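Long-range contact in beta-1,4-galactanase (Thielavia heterothallica, PDB 1HJS), which hydrolyses the beta-1,4-galactosidic linkages of type I arabinogalactans as a family 53 glycoside hydrolase: residues T43-V48 against F294-A299. Sequence-based numbering, arbitrary orientation.
Sequences TVRQRV and FYWEPA
Arg-47 reaches Glu-297 with two nitrogens in a buried salt bridge. Arg-47 NH1 and NH2 each lie 2.9 Å from Glu-297 OE2, and both bonds are bent, since two donors share one acceptor; OE2 meets NH1 with its anti lone pair, while NH2 comes from the same anti side but out of the carboxylate plane. OE1 is taken by Ser-11, so both carboxylate oxygens have partners; Arg-47 NH2 also bonds the hydroxyl of Tyr-57. A water accepts from Arg-47 NH1 at 2.9 Å and from Trp-296 NE1 at 3.0 Å; tryptophan suits its place by supplying this N-H while its ring packs beside both guanidinium groups. Arginine suits position 47 because its several N-H groups serve carboxylate, water and hydroxyl together; a methionine here would probably leave Glu-297 OE2 without its mate.

Two residues earlier, Arg-45 runs out extended, with CG anti to the backbone N (chi1 -178°), which carries NH1 to 3.5 Å from Trp-296 CD1. Its guanidinium is paired with Asp-8, Asp-79 and Glu-245, probably the catalytic nucleophile, a cluster of acids that suits a fixed cation. Toward the N-terminal ends of the segments apolar atoms take over: the flat Phe-294 ring offers carbon to the small Thr-43 methyl at its edge (Phe-294 CE2 to Thr-43 CG2 3.7 Å) and to Arg-45 CB, 3.9 Å from Phe-294 CD2.

Strands 43-48 and 290-296 are not neighbours in the closed eight-stranded parallel TIM barrel. Strand 4-8 lies between them, its Tyr-4 touching Thr-43 and Phe-294, while helix 59-71 packs against Val-44 and Gln-46 on the outside.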
loop_
_atom_site.group_PDB
_atom_site.type_symbol
_atom_site.label_atom_id
_atom_site.label_comp_id
_atom_site.label_asym_id
_atom_site.label_seq_id
_atom_site.Cartn_x
_atom_site.Cartn_y
_atom_site.Cartn_z
ATOM N N THR A 43 -9.787 2.200 -7.180
ATOM C CA THR A 43 -9.427 1.294 -6.098
ATOM C C THR A 43 -8.859 2.060 -4.913
ATOM O O THR A 43 -8.083 2.999 -5.087
ATOM C CB THR A 43 -8.345 0.282 -6.549
ATOM O OG1 THR A 43 -8.710 -0.290 -7.812
ATOM C CG2 THR A 43 -8.191 -0.834 -5.511
ATOM N N VAL A 44 -9.254 1.664 -3.709
ATOM C CA VAL A 44 -8.730 2.303 -2.518
ATOM C C VAL A 44 -8.003 1.268 -1.673
ATOM O O VAL A 44 -8.450 0.125 -1.532
ATOM C CB VAL A 44 -9.832 2.986 -1.663
ATOM C CG1 VAL A 44 -10.374 4.202 -2.401
ATOM C CG2 VAL A 44 -10.949 1.995 -1.342
ATOM N N ARG A 45 -6.863 1.681 -1.134
ATOM C CA ARG A 45 -6.033 0.837 -0.291
ATOM C C ARG A 45 -6.335 1.196 1.163
ATOM O O ARG A 45 -6.537 2.371 1.489
ATOM C CB ARG A 45 -4.564 1.109 -0.622
ATOM C CG ARG A 45 -3.529 0.272 0.127
ATOM C CD ARG A 45 -2.160 0.676 -0.407
ATOM N NE ARG A 45 -1.021 -0.069 0.123
ATOM C CZ ARG A 45 -0.197 0.395 1.059
ATOM N NH1 ARG A 45 -0.396 1.596 1.592
ATOM N NH2 ARG A 45 0.875 -0.310 1.405
ATOM N N GLN A 46 -6.362 0.189 2.032
ATOM C CA GLN A 46 -6.659 0.400 3.446
ATOM C C GLN A 46 -5.758 -0.452 4.341
ATOM O O GLN A 46 -5.620 -1.661 4.128
ATOM C CB GLN A 46 -8.127 0.043 3.722
ATOM C CG GLN A 46 -9.116 0.793 2.842
ATOM C CD GLN A 46 -10.559 0.390 3.089
ATOM O OE1 GLN A 46 -11.463 0.849 2.393
ATOM N NE2 GLN A 46 -10.780 -0.469 4.082
ATOM N N ARG A 47 -5.143 0.173 5.339
ATOM C CA ARG A 47 -4.279 -0.566 6.250
ATOM C C ARG A 47 -5.117 -1.208 7.343
ATOM O O ARG A 47 -6.026 -0.586 7.894
ATOM C CB ARG A 47 -3.220 0.353 6.878
ATOM C CG ARG A 47 -3.763 1.630 7.507
ATOM C CD ARG A 47 -2.650 2.430 8.190
ATOM N NE ARG A 47 -3.090 3.777 8.553
ATOM C CZ ARG A 47 -3.128 4.807 7.712
ATOM N NH1 ARG A 47 -2.741 4.658 6.452
ATOM N NH2 ARG A 47 -3.584 5.985 8.122
ATOM N N VAL A 48 -4.807 -2.464 7.650
ATOM C CA VAL A 48 -5.532 -3.190 8.680
ATOM C C VAL A 48 -4.594 -3.571 9.815
ATOM O O VAL A 48 -3.574 -4.218 9.595
ATOM C CB VAL A 48 -6.161 -4.484 8.115
ATOM C CG1 VAL A 48 -6.890 -5.236 9.227
ATOM C CG2 VAL A 48 -7.113 -4.147 6.980
ATOM N N PHE A 294 -0.708 3.396 -6.527
ATOM C CA PHE A 294 -1.519 3.911 -5.429
ATOM C C PHE A 294 -0.817 5.068 -4.737
ATOM O O PHE A 294 0.303 4.914 -4.253
ATOM C CB PHE A 294 -1.792 2.819 -4.395
ATOM C CG PHE A 294 -2.702 1.726 -4.885
ATOM C CD1 PHE A 294 -2.232 0.749 -5.756
ATOM C CD2 PHE A 294 -4.031 1.681 -4.473
ATOM C CE1 PHE A 294 -3.080 -0.267 -6.217
ATOM C CE2 PHE A 294 -4.890 0.671 -4.926
ATOM C CZ PHE A 294 -4.411 -0.304 -5.801
ATOM N N TYR A 295 -1.477 6.221 -4.688
ATOM C CA TYR A 295 -0.915 7.392 -4.018
ATOM C C TYR A 295 -1.211 7.206 -2.532
ATOM O O TYR A 295 -2.321 6.815 -2.173
ATOM C CB TYR A 295 -1.587 8.675 -4.511
ATOM C CG TYR A 295 -0.821 9.920 -4.125
ATOM C CD1 TYR A 295 0.184 10.423 -4.950
ATOM C CD2 TYR A 295 -1.061 10.562 -2.913
ATOM C CE1 TYR A 295 0.935 11.534 -4.576
ATOM C CE2 TYR A 295 -0.312 11.682 -2.526
ATOM C CZ TYR A 295 0.683 12.157 -3.363
ATOM O OH TYR A 295 1.438 13.240 -2.992
ATOM N N TRP A 296 -0.249 7.490 -1.661
ATOM C CA TRP A 296 -0.493 7.282 -0.237
ATOM C C TRP A 296 -1.074 8.459 0.539
ATOM O O TRP A 296 -0.454 9.522 0.633
ATOM C CB TRP A 296 0.788 6.818 0.465
ATOM C CG TRP A 296 0.525 6.232 1.825
ATOM C CD1 TRP A 296 -0.149 5.076 2.101
ATOM C CD2 TRP A 296 0.901 6.787 3.094
ATOM N NE1 TRP A 296 -0.217 4.876 3.459
ATOM C CE2 TRP A 296 0.420 5.912 4.093
ATOM C CE3 TRP A 296 1.599 7.940 3.484
ATOM C CZ2 TRP A 296 0.612 6.153 5.461
ATOM C CZ3 TRP A 296 1.788 8.182 4.842
ATOM C CH2 TRP A 296 1.296 7.293 5.815
ATOM N N GLU A 297 -2.271 8.250 1.090
ATOM C CA GLU A 297 -2.954 9.240 1.926
ATOM C C GLU A 297 -3.043 10.671 1.387
ATOM O O GLU A 297 -2.627 11.627 2.048
ATOM C CB GLU A 297 -2.295 9.243 3.306
ATOM C CG GLU A 297 -2.542 7.963 4.096
ATOM C CD GLU A 297 -3.937 7.922 4.710
ATOM O OE1 GLU A 297 -4.755 8.814 4.400
ATOM O OE2 GLU A 297 -4.216 6.996 5.496
ATOM N N PRO A 298 -3.634 10.843 0.199
ATOM C CA PRO A 298 -3.759 12.177 -0.395
ATOM C C PRO A 298 -4.637 13.158 0.387
ATOM O O PRO A 298 -4.477 14.374 0.255
ATOM C CB PRO A 298 -4.336 11.881 -1.774
ATOM C CG PRO A 298 -5.230 10.711 -1.498
ATOM C CD PRO A 298 -4.362 9.841 -0.603
ATOM N N ALA A 299 -5.540 12.635 1.211
ATOM C CA ALA A 299 -6.465 13.481 1.963
ATOM C C ALA A 299 -6.201 13.629 3.459
ATOM O O ALA A 299 -7.049 14.155 4.184
ATOM C CB ALA A 299 -7.899 12.985 1.741
HETATM O O HOH W 1 -1.619 2.525 4.803
#